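Local structure of pyoverdine synthetase F (Pseudomonas aeruginosa PAO1, 6CUL) at residues Tyr23-Lys27 with Gly28-Tyr32; Trp253-Phe256 with Asn257-Phe261; Val36-Ser39 with Leu40-Leu44; Thr247-Glu250 with Leu251-Asn254. The protein is a pyoverdine synthetase, a single-chain alpha/beta protein built round a mixed, largely parallel beta sheet flanked by helices. One frame throughout, in Å; residues are numbered along the deposited sequence.

Contact 1: residues Tyr23-Lys27 with Gly28-Tyr32; sequences YVPYK and GEQRY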
loop_
_atom_site.group_PDB
_atom_site.type_symbol
_atom_site.label_atom_id
_atom_site.label_comp_id
_atom_site.label_asym_id
_atom_site.label_seq_id
_atom_site.Cartn_x
_atom_site.Cartn_y
_atom_site.Cartn_z
ATOM N N TYR A 23 -10.157 -12.119 8.307
ATOM C CA TYR A 23 -9.396 -13.027 9.108
ATOM C C TYR A 23 -8.763 -14.047 8.240
ATOM O O TYR A 23 -9.349 -14.460 7.315
ATOM C CB TYR A 23 -10.253 -13.765 10.100
ATOM C CG TYR A 23 -10.403 -13.093 11.412
ATOM C CD1 TYR A 23 -9.419 -13.165 12.379
ATOM C CD2 TYR A 23 -11.522 -12.410 11.671
ATOM C CE1 TYR A 23 -9.578 -12.554 13.550
ATOM C CE2 TYR A 23 -11.676 -11.795 12.827
ATOM C CZ TYR A 23 -10.726 -11.870 13.760
ATOM O OH TYR A 23 -11.015 -11.233 14.898
ATOM N N VAL A 24 -7.561 -14.437 8.520
ATOM C CA VAL A 24 -6.963 -15.420 7.687
ATOM C C VAL A 24 -6.387 -16.523 8.514
ATOM O O VAL A 24 -5.969 -16.294 9.601
ATOM C CB VAL A 24 -5.873 -14.860 6.782
ATOM C CG1 VAL A 24 -6.436 -13.900 5.771
ATOM C CG2 VAL A 24 -4.758 -14.274 7.610
ATOM N N PRO A 25 -6.467 -17.738 8.040
ATOM C CA PRO A 25 -5.857 -18.824 8.761
ATOM C C PRO A 25 -4.314 -18.654 8.738
ATOM O O PRO A 25 -3.737 -18.433 7.734
ATOM C CB PRO A 25 -6.310 -20.031 7.976
ATOM C CG PRO A 25 -6.801 -19.528 6.687
ATOM C CD PRO A 25 -7.368 -18.215 7.003
ATOM N N TYR A 26 -3.704 -18.784 9.902
ATOM C CA TYR A 26 -2.294 -18.577 10.145
ATOM C C TYR A 26 -1.854 -19.556 11.202
ATOM O O TYR A 26 -2.638 -19.872 12.047
ATOM C CB TYR A 26 -2.145 -17.149 10.690
ATOM C CG TYR A 26 -0.784 -16.781 11.123
ATOM C CD1 TYR A 26 0.132 -16.287 10.231
ATOM C CD2 TYR A 26 -0.399 -16.942 12.404
ATOM C CE1 TYR A 26 1.390 -15.994 10.612
ATOM C CE2 TYR A 26 0.851 -16.651 12.782
ATOM C CZ TYR A 26 1.733 -16.183 11.877
ATOM O OH TYR A 26 2.943 -15.873 12.286
ATOM N N LYS A 27 -0.697 -20.202 11.032
ATOM C CA LYS A 27 -0.159 -21.079 12.061
ATOM C C LYS A 27 -1.133 -22.153 12.579
ATOM O O LYS A 27 -1.115 -22.488 13.771
ATOM C CB LYS A 27 0.086 -20.223 13.257
ATOM C CG LYS A 27 1.477 -19.877 13.555
ATOM C CD LYS A 27 1.455 -18.983 14.783
ATOM C CE LYS A 27 1.645 -19.729 16.070
ATOM N NZ LYS A 27 1.428 -18.750 17.143
ATOM N N GLY A 28 -1.971 -22.713 11.749
ATOM C CA GLY A 28 -2.950 -23.628 12.239
ATOM C C GLY A 28 -4.209 -22.993 12.822
ATOM O O GLY A 28 -5.109 -23.691 13.157
ATOM N N GLU A 29 -4.280 -21.691 13.006
ATOM C CA GLU A 29 -5.530 -21.060 13.417
ATOM C C GLU A 29 -5.858 -19.816 12.663
ATOM O O GLU A 29 -5.845 -19.924 11.534
ATOM C CB GLU A 29 -5.752 -20.965 14.895
ATOM C CG GLU A 29 -7.000 -21.762 15.208
ATOM C CD GLU A 29 -8.042 -21.652 14.113
ATOM O OE1 GLU A 29 -8.787 -20.685 14.097
ATOM O OE2 GLU A 29 -8.138 -22.536 13.274
ATOM N N GLN A 30 -6.144 -18.670 13.249
ATOM C CA GLN A 30 -6.471 -17.493 12.442
ATOM C C GLN A 30 -5.897 -16.168 12.892
ATOM O O GLN A 30 -5.565 -16.029 14.027
ATOM C CB GLN A 30 -7.966 -17.403 12.328
ATOM C CG GLN A 30 -8.446 -17.980 11.024
ATOM C CD GLN A 30 -9.877 -17.680 10.771
ATOM O OE1 GLN A 30 -10.701 -17.636 11.687
ATOM N NE2 GLN A 30 -10.184 -17.415 9.524
ATOM N N ARG A 31 -5.759 -15.197 11.988
ATOM C CA ARG A 31 -5.177 -13.965 12.377
ATOM C C ARG A 31 -6.014 -12.947 11.599
ATOM O O ARG A 31 -6.400 -13.155 10.502
ATOM C CB ARG A 31 -3.736 -13.910 11.884
ATOM C CG ARG A 31 -2.640 -13.623 12.879
ATOM C CD ARG A 31 -2.499 -14.728 13.880
ATOM N NE ARG A 31 -1.352 -14.703 14.760
ATOM C CZ ARG A 31 -1.130 -15.645 15.651
ATOM N NH1 ARG A 31 -1.920 -16.666 15.733
ATOM N NH2 ARG A 31 -0.133 -15.584 16.475
ATOM N N TYR A 32 -6.245 -11.812 12.169
ATOM C CA TYR A 32 -6.964 -10.759 11.500
ATOM C C TYR A 32 -6.034 -9.979 10.586
ATOM O O TYR A 32 -5.085 -9.444 11.025
ATOM C CB TYR A 32 -7.610 -9.850 12.533
ATOM C CG TYR A 32 -8.235 -8.622 11.978
ATOM C CD1 TYR A 32 -9.498 -8.634 11.430
ATOM C CD2 TYR A 32 -7.568 -7.468 12.006
ATOM C CE1 TYR A 32 -10.045 -7.523 10.930
ATOM C CE2 TYR A 32 -8.109 -6.359 11.511
ATOM C CZ TYR A 32 -9.350 -6.386 10.982
ATOM O OH TYR A 32 -9.768 -5.220 10.506
#

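Contact 2: residues Trp253-Phe256 with Asn257-Phe261; sequences WNNF and NNSLF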
loop_
_atom_site.group_PDB
_atom_site.type_symbol
_atom_site.label_atom_id
_atom_site.label_comp_id
_atom_site.label_asym_id
_atom_site.label_seq_id
_atom_site.Cartn_x
_atom_site.Cartn_y
_atom_site.Cartn_z
ATOM N N TRP A 253 1.079 -11.297 6.443
ATOM C CA TRP A 253 0.761 -10.890 7.771
ATOM C C TRP A 253 2.060 -10.645 8.544
ATOM O O TRP A 253 2.241 -9.619 8.992
ATOM C CB TRP A 253 -0.106 -11.982 8.437
ATOM C CG TRP A 253 -0.827 -11.597 9.676
ATOM C CD1 TRP A 253 -2.080 -11.157 9.781
ATOM C CD2 TRP A 253 -0.311 -11.617 10.984
ATOM N NE1 TRP A 253 -2.376 -10.898 11.037
ATOM C CE2 TRP A 253 -1.302 -11.177 11.813
ATOM C CE3 TRP A 253 0.912 -11.971 11.536
ATOM C CZ2 TRP A 253 -1.110 -11.063 13.171
ATOM C CZ3 TRP A 253 1.095 -11.849 12.830
ATOM C CH2 TRP A 253 0.097 -11.403 13.656
ATOM N N ASN A 254 2.981 -11.539 8.568
ATOM C CA ASN A 254 4.156 -11.267 9.303
ATOM C C ASN A 254 4.970 -10.040 8.849
ATOM O O ASN A 254 5.455 -9.318 9.651
ATOM C CB ASN A 254 5.011 -12.472 9.269
ATOM C CG ASN A 254 4.475 -13.559 10.116
ATOM O OD1 ASN A 254 3.576 -13.384 10.848
ATOM N ND2 ASN A 254 5.047 -14.687 9.999
ATOM N N ASN A 255 5.156 -9.846 7.573
ATOM C CA ASN A 255 5.821 -8.669 7.115
ATOM C C ASN A 255 4.990 -7.424 7.450
ATOM O O ASN A 255 5.535 -6.442 7.777
ATOM C CB ASN A 255 6.199 -8.748 5.666
ATOM C CG ASN A 255 7.352 -7.867 5.337
ATOM O OD1 ASN A 255 8.318 -7.829 6.044
ATOM N ND2 ASN A 255 7.233 -7.134 4.288
ATOM N N PHE A 256 3.678 -7.493 7.323
ATOM C CA PHE A 256 2.834 -6.401 7.714
ATOM C C PHE A 256 3.001 -6.188 9.176
ATOM O O PHE A 256 3.100 -5.093 9.549
ATOM C CB PHE A 256 1.377 -6.714 7.617
ATOM C CG PHE A 256 0.699 -6.235 6.406
ATOM C CD1 PHE A 256 1.366 -5.984 5.270
ATOM C CD2 PHE A 256 -0.685 -6.159 6.387
ATOM C CE1 PHE A 256 0.675 -5.598 4.147
ATOM C CE2 PHE A 256 -1.362 -5.788 5.288
ATOM C CZ PHE A 256 -0.695 -5.499 4.179
ATOM N N ASN A 257 2.960 -7.227 10.008
ATOM C CA ASN A 257 3.155 -7.094 11.439
ATOM C C ASN A 257 4.642 -6.997 11.954
ATOM O O ASN A 257 4.888 -6.332 12.889
ATOM C CB ASN A 257 2.228 -8.073 12.197
ATOM C CG ASN A 257 0.694 -7.857 11.895
ATOM O OD1 ASN A 257 -0.033 -7.318 12.674
ATOM N ND2 ASN A 257 0.252 -8.316 10.821
ATOM N N ASN A 258 5.596 -7.690 11.346
ATOM C CA ASN A 258 7.009 -7.608 11.755
ATOM C C ASN A 258 7.819 -6.451 11.222
ATOM O O ASN A 258 8.644 -5.965 11.869
ATOM C CB ASN A 258 7.765 -8.897 11.457
ATOM C CG ASN A 258 7.964 -9.771 12.671
ATOM O OD1 ASN A 258 7.439 -9.510 13.713
ATOM N ND2 ASN A 258 8.738 -10.810 12.518
ATOM N N SER A 259 7.597 -6.062 10.007
ATOM C CA SER A 259 8.307 -4.989 9.453
ATOM C C SER A 259 7.592 -3.811 8.844
ATOM O O SER A 259 8.128 -2.811 8.811
ATOM C CB SER A 259 9.237 -5.589 8.421
ATOM O OG SER A 259 10.201 -4.703 8.061
ATOM N N LEU A 260 6.431 -4.009 8.253
ATOM C CA LEU A 260 5.691 -2.959 7.577
ATOM C C LEU A 260 5.012 -1.889 8.386
ATOM O O LEU A 260 5.109 -0.762 8.070
ATOM C CB LEU A 260 4.724 -3.564 6.569
ATOM C CG LEU A 260 4.141 -2.601 5.546
ATOM C CD1 LEU A 260 4.176 -3.196 4.154
ATOM C CD2 LEU A 260 2.771 -2.106 5.901
ATOM N N PHE A 261 4.298 -2.258 9.397
ATOM C CA PHE A 261 3.698 -1.272 10.181
ATOM C C PHE A 261 4.815 -0.427 10.845
ATOM O O PHE A 261 4.753 0.747 10.849
ATOM C CB PHE A 261 2.637 -1.873 11.122
ATOM C CG PHE A 261 1.509 -2.538 10.411
ATOM C CD1 PHE A 261 1.203 -2.197 9.136
ATOM C CD2 PHE A 261 0.796 -3.504 10.998
ATOM C CE1 PHE A 261 0.205 -2.789 8.482
ATOM C CE2 PHE A 261 -0.207 -4.117 10.344
ATOM C CZ PHE A 261 -0.517 -3.746 9.085
#

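Contact 3: residues Val36-Ser39 with Leu40-Leu44; sequences VLES and LVEAL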
loop_
_atom_site.group_PDB
_atom_site.type_symbol
_atom_site.label_atom_id
_atom_site.label_comp_id
_atom_site.label_asym_id
_atom_site.label_seq_id
_atom_site.Cartn_x
_atom_site.Cartn_y
_atom_site.Cartn_z
ATOM N N VAL A 36 -3.060 -1.631 6.347
ATOM C CA VAL A 36 -2.053 -0.640 6.574
ATOM C C VAL A 36 -2.655 0.625 7.154
ATOM O O VAL A 36 -2.059 1.205 7.975
ATOM C CB VAL A 36 -1.303 -0.315 5.325
ATOM C CG1 VAL A 36 -0.334 0.786 5.566
ATOM C CG2 VAL A 36 -0.579 -1.519 4.848
ATOM N N LEU A 37 -3.805 1.052 6.675
ATOM C CA LEU A 37 -4.488 2.188 7.205
ATOM C C LEU A 37 -4.961 1.973 8.630
ATOM O O LEU A 37 -4.853 2.817 9.418
ATOM C CB LEU A 37 -5.635 2.575 6.299
ATOM C CG LEU A 37 -6.382 3.865 6.582
ATOM C CD1 LEU A 37 -5.488 5.024 6.331
ATOM C CD2 LEU A 37 -7.666 4.020 5.801
ATOM N N GLU A 38 -5.461 0.811 8.941
ATOM C CA GLU A 38 -5.887 0.539 10.298
ATOM C C GLU A 38 -4.722 0.628 11.263
ATOM O O GLU A 38 -4.890 1.117 12.317
ATOM C CB GLU A 38 -6.586 -0.787 10.444
ATOM C CG GLU A 38 -7.282 -0.897 11.758
ATOM C CD GLU A 38 -8.246 -2.009 11.827
ATOM O OE1 GLU A 38 -8.247 -2.810 10.959
ATOM O OE2 GLU A 38 -9.021 -2.086 12.745
ATOM N N SER A 39 -3.576 0.140 10.865
ATOM C CA SER A 39 -2.463 0.263 11.694
ATOM C C SER A 39 -2.077 1.722 11.903
ATOM O O SER A 39 -1.730 2.035 12.961
ATOM C CB SER A 39 -1.287 -0.568 11.215
ATOM O OG SER A 39 -0.562 -0.917 12.303
ATOM N N LEU A 40 -2.096 2.532 10.869
ATOM C CA LEU A 40 -1.823 3.958 10.907
ATOM C C LEU A 40 -2.828 4.731 11.721
ATOM O O LEU A 40 -2.487 5.624 12.370
ATOM C CB LEU A 40 -1.692 4.518 9.514
ATOM C CG LEU A 40 -1.201 5.890 9.263
ATOM C CD1 LEU A 40 0.158 6.027 9.831
ATOM C CD2 LEU A 40 -1.157 6.181 7.801
ATOM N N VAL A 41 -4.066 4.358 11.627
ATOM C CA VAL A 41 -5.096 4.950 12.457
ATOM C C VAL A 41 -4.806 4.652 13.929
ATOM O O VAL A 41 -4.808 5.521 14.700
ATOM C CB VAL A 41 -6.491 4.515 12.020
ATOM C CG1 VAL A 41 -7.522 4.849 13.055
ATOM C CG2 VAL A 41 -6.829 5.143 10.708
ATOM N N GLU A 42 -4.489 3.435 14.267
ATOM C CA GLU A 42 -4.095 3.115 15.598
ATOM C C GLU A 42 -2.833 3.866 16.049
ATOM O O GLU A 42 -2.757 4.238 17.159
ATOM C CB GLU A 42 -3.857 1.653 15.703
ATOM C CG GLU A 42 -5.081 0.858 15.432
ATOM C CD GLU A 42 -4.845 -0.604 15.337
ATOM O OE1 GLU A 42 -5.804 -1.299 15.407
ATOM O OE2 GLU A 42 -3.734 -1.009 15.219
ATOM N N ALA A 43 -1.874 4.032 15.158
ATOM C CA ALA A 43 -0.696 4.768 15.436
ATOM C C ALA A 43 -0.988 6.206 15.695
ATOM O O ALA A 43 -0.535 6.722 16.651
ATOM C CB ALA A 43 0.271 4.669 14.289
ATOM N N LEU A 44 -1.754 6.847 14.852
ATOM C CA LEU A 44 -2.130 8.199 15.094
ATOM C C LEU A 44 -2.945 8.301 16.389
ATOM O O LEU A 44 -2.870 9.287 17.027
ATOM C CB LEU A 44 -2.869 8.822 13.926
ATOM C CG LEU A 44 -2.224 9.024 12.579
ATOM C CD1 LEU A 44 -3.142 9.594 11.563
ATOM C CD2 LEU A 44 -0.892 9.735 12.562
#

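Contact 4: residues Thr247-Glu250 with Leu251-Asn254; sequences TILE and LRWN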
loop_
_atom_site.group_PDB
_atom_site.type_symbol
_atom_site.label_atom_id
_atom_site.label_comp_id
_atom_site.label_asym_id
_atom_site.label_seq_id
_atom_site.Cartn_x
_atom_site.Cartn_y
_atom_site.Cartn_z
ATOM N N THR A 247 3.163 -20.150 4.283
ATOM C CA THR A 247 2.241 -19.823 3.202
ATOM C C THR A 247 2.334 -18.337 2.907
ATOM O O THR A 247 2.930 -17.620 3.626
ATOM C CB THR A 247 0.784 -20.100 3.527
ATOM O OG1 THR A 247 0.276 -19.158 4.439
ATOM C CG2 THR A 247 0.660 -21.327 4.139
ATOM N N ILE A 248 1.746 -17.911 1.814
ATOM C CA ILE A 248 1.681 -16.527 1.423
ATOM C C ILE A 248 0.852 -15.686 2.386
ATOM O O ILE A 248 1.279 -14.636 2.745
ATOM C CB ILE A 248 1.329 -16.359 -0.062
ATOM C CG1 ILE A 248 1.760 -15.002 -0.549
ATOM C CG2 ILE A 248 -0.134 -16.643 -0.332
ATOM C CD1 ILE A 248 3.224 -14.902 -0.679
ATOM N N LEU A 249 -0.266 -16.198 2.857
ATOM C CA LEU A 249 -1.045 -15.478 3.843
ATOM C C LEU A 249 -0.252 -15.240 5.097
ATOM O O LEU A 249 -0.472 -14.278 5.698
ATOM C CB LEU A 249 -2.319 -16.204 4.181
ATOM C CG LEU A 249 -3.276 -16.171 3.050
ATOM C CD1 LEU A 249 -4.442 -17.045 3.322
ATOM C CD2 LEU A 249 -3.680 -14.780 2.761
ATOM N N GLU A 250 0.551 -16.198 5.542
ATOM C CA GLU A 250 1.433 -16.033 6.681
ATOM C C GLU A 250 2.559 -15.021 6.456
ATOM O O GLU A 250 2.870 -14.287 7.297
ATOM C CB GLU A 250 2.022 -17.346 7.114
ATOM C CG GLU A 250 1.071 -18.286 7.778
ATOM C CD GLU A 250 1.243 -19.701 7.344
ATOM O OE1 GLU A 250 2.024 -19.927 6.493
ATOM O OE2 GLU A 250 0.575 -20.554 7.842
ATOM N N LEU A 251 3.193 -15.046 5.319
ATOM C CA LEU A 251 4.232 -14.086 5.028
ATOM C C LEU A 251 3.741 -12.633 4.968
ATOM O O LEU A 251 4.346 -11.805 5.530
ATOM C CB LEU A 251 4.981 -14.453 3.760
ATOM C CG LEU A 251 6.205 -13.630 3.409
ATOM C CD1 LEU A 251 7.006 -13.281 4.625
ATOM C CD2 LEU A 251 7.074 -14.377 2.463
ATOM N N ARG A 252 2.610 -12.391 4.344
ATOM C CA ARG A 252 2.053 -11.071 4.270
ATOM C C ARG A 252 1.749 -10.523 5.621
ATOM O O ARG A 252 2.099 -9.459 5.879
ATOM C CB ARG A 252 0.742 -11.054 3.477
ATOM C CG ARG A 252 0.869 -11.178 1.980
ATOM C CD ARG A 252 -0.355 -10.733 1.163
ATOM N NE ARG A 252 -1.631 -10.937 1.730
ATOM C CZ ARG A 252 -2.567 -11.649 1.181
ATOM N NH1 ARG A 252 -2.403 -12.216 0.048
ATOM N NH2 ARG A 252 -3.692 -11.750 1.788
ATOM N N TRP A 253 1.079 -11.297 6.443
ATOM C CA TRP A 253 0.761 -10.890 7.771
ATOM C C TRP A 253 2.060 -10.645 8.544
ATOM O O TRP A 253 2.241 -9.619 8.992
ATOM C CB TRP A 253 -0.106 -11.982 8.437
ATOM C CG TRP A 253 -0.827 -11.597 9.676
ATOM C CD1 TRP A 253 -2.080 -11.157 9.781
ATOM C CD2 TRP A 253 -0.311 -11.617 10.984
ATOM N NE1 TRP A 253 -2.376 -10.898 11.037
ATOM C CE2 TRP A 253 -1.302 -11.177 11.813
ATOM C CE3 TRP A 253 0.912 -11.971 11.536
ATOM C CZ2 TRP A 253 -1.110 -11.063 13.171
ATOM C CZ3 TRP A 253 1.095 -11.849 12.830
ATOM C CH2 TRP A 253 0.097 -11.403 13.656
ATOM N N ASN A 254 2.981 -11.539 8.568
ATOM C CA ASN A 254 4.156 -11.267 9.303
ATOM C C ASN A 254 4.970 -10.040 8.849
ATOM O O ASN A 254 5.455 -9.318 9.651
ATOM C CB ASN A 254 5.011 -12.472 9.269
ATOM C CG ASN A 254 4.475 -13.559 10.116
ATOM O OD1 ASN A 254 3.576 -13.384 10.848
ATOM N ND2 ASN A 254 5.047 -14.687 9.999
#

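Contact 1: residues Tyr23-Lys27 with Gly28-Tyr32
Tyr23-Lys27 and Gly28-Tyr32 run antiparallel as the two arms of a beta hairpin, with short strand axes that make an angle of 139°. Val24 and Arg31 form a hydrogen-bonded pair. Val24 N reaches Arg31 O at 2.6 Å, and Arg31 N returns a bond to Val24 O. Tyr26 and Glu29 form the next such pair, with Glu29 N at 2.6 Å from Tyr26 O. Between and beyond them lie the non-hydrogen-bonded pairs Pro25-Gln30 and Tyr23-Tyr32. A type I' turn from Tyr26 to Glu29 links the arms, and its two central residues, Lys27 and Gly28, both have positive phi. Pro25 CA also makes a CA-H...O contact of 3.0 Å with Glu29 O.

Tyr23 and Tyr32 share one face of the hairpin. The edge of the Tyr32 ring meets the face of the Tyr23 ring in a T-shaped pair, with planes at 71°. Tyr32 CB lies over the same Tyr23 ring, 4.0 Å from its centroid, as a CH-pi contact. The Tyr32 hydroxyl itself bonds to Glu38 at the start of helix 36-46. On the other face, Arg31 bends at chi2 (66°), which lays its guanidinium obliquely along the Tyr26 ring. The Tyr26 ring also meets Trp253 of helix 248-271. The like charges of Lys27 and Arg31 come close, with NZ and NH2 3.6 Å apart. Tyr26 CD2 sits over one face of the guanidinium, toward its rim, 3.4 Å from Arg31 NE.

Contact 2: residues Trp253-Phe256 with Asn257-Phe261
Trp253 and Asn257 meet through both backbone and side chain, one turn apart on helix 248-271. Among the hydrogen bonds, Trp253 O takes two from the same residue. Asn257 N comes nearly straight onto it at 2.7 Å. Asn257 ND2 adds a second bond at 3.0 Å, from above the carbonyl plane. Asn255 O is also shared, by Ser259 N at 3.1 Å and Leu260 N at 2.6 Å. Leu260 N to Asn255 O spans five residues, as does Phe261 N to Phe256 O.

Asn257 CG is anti to its carbonyl carbon (chi1 -59°), which turns the amide back toward Trp253. The second bond helps hold this amide over the indole, with planes only 20° apart. Its ND2 lies over the centre of the ring, 3.4 Å from Trp253 CD2. The ring NH of Trp253 points elsewhere, to Tyr32 O of the hairpin. Phe256 O sits over the Phe261 ring, 3.1 Å from CG.

Apolar contacts involve Phe256, Leu260 and Phe261. Phe256 and Leu260 lie side by side, pointing the same way. The rings of Phe256 and Phe261 meet obliquely, with Phe256 CD2 3.6 Å from Phe261 CZ. All three pack on Val36 of helix 36-46, while Asn255 bonds Thr240 and Gly218 of the sheet.

The i+5 bonds to Asn255 O and Phe256 O mark a pi bulge, a wider turn inserted in an otherwise alpha-helical segment.

Contact 3: residues Val36-Ser39 with Leu40-Leu44
Leu37 and Val41 belong to successive turns of helix 36-46, and Val36-Ser39 with Leu40-Leu44 is a buried contact within that one helix. The helix follows the hairpin in the chain and packs against strand 6-9 and helix 248-271. Val36 and Leu40 touch both of these neighbours, and Leu40 also reaches Leu49 of helix 49-52.

Regular i to i+4 bonds set the geometry. Val41 N bonds Leu37 O at 2.8 Å, and Glu42 N bonds Glu38 O at 3.1 Å. Ala43 N bonds Ser39 O at 3.0 Å.

Side chains reach back over these carbonyls. Val41 CG2 lies beside the backbone N and touches Leu37 O at 3.3 Å. It also meets Leu37 CG at 4.3 Å, a loose apolar contact. Glu42 has its CG anti to the carbonyl carbon (chi1 -62°), which brings CG to 3.1 Å from Glu38 O. The extended chain then carries its carboxylate back beside Glu38. Glu38 crosses it obliquely, with carboxylate planes 53° apart.

The two acids are near each other, with Glu38 OE2 4.2 Å from Glu42 OE1. Each has a partner of its own. Glu38 OE1 bonds the Tyr32 hydroxyl, and Glu42 OE2 forms a salt bridge with Lys34. Lys34 probably offsets the charge of Glu42, and the Tyr32 hydroxyl probably helps stabilise that of Glu38.

Contact 4: residues Thr247-Glu250 with Leu251-Asn254
Helix 248-271 starts with i to i+4 bonds from Leu251 N to Thr247 O at 3.1 Å, Arg252 N to Ile248 O at 3.1 Å and Asn254 N to Glu250 O at 3.0 Å, while that from Trp253 N to Leu249 O is weak, at 3.4 Å.

Thr247 is the N-cap residue. Its OG1 accepts from Glu250 N at 3.2 Å. In return, the Glu250 carboxylate accepts from Thr247 N, although this bond is modelled very short and its exact length is doubtful. Together the two residues form a capping box. Glu250 bends at chi2 (139°), which turns OE1 back to the helix start. Its OE2 makes a weak bond to Lys27 N in the hairpin turn.

Further along, Leu249 and Arg252 lie side by side and point the same way. Leu249 CD2 sits over one face of the guanidinium, 3.2 Å from Arg252 NH2. The Arg252 chain bends at chi3 (-33°), and NE makes a long, weak ion pair with Asp18. Leu251 turns elsewhere and packs on Ala191 and Leu192 of helix 187-195. The side chain of Asn254 folds back over the preceding turn, with CG 3.3 Å from Glu250 O.

This is a surface contact. The capping box gives partners to two backbone NH groups, those of Thr247 and Glu250, that the first helical turn cannot serve. The negative carboxylate of Glu250 beside the N-terminus probably also suits the helix dipole.

Contacts 2 and 4 lie on the same helix, 248-271, and share Trp253 and Asn254. Contact 4 caps its exposed start, while contact 2 runs on into the partly buried part with the pi bulge. Contact 1 is the surface hairpin that lies against this helix, touching both contacts through Tyr26, Arg31 and Tyr32. Contact 3 is the buried one, on helix 36-46. It meets contact 2 through Val36 and Ser39, and contact 1 through Glu38, but does not touch contact 4. Chemistry follows place. Aromatic and charged side chains mark contact 1, capping bonds contact 4, amide and ring packing contact 2, and aliphatic burial with two partnered acids contact 3.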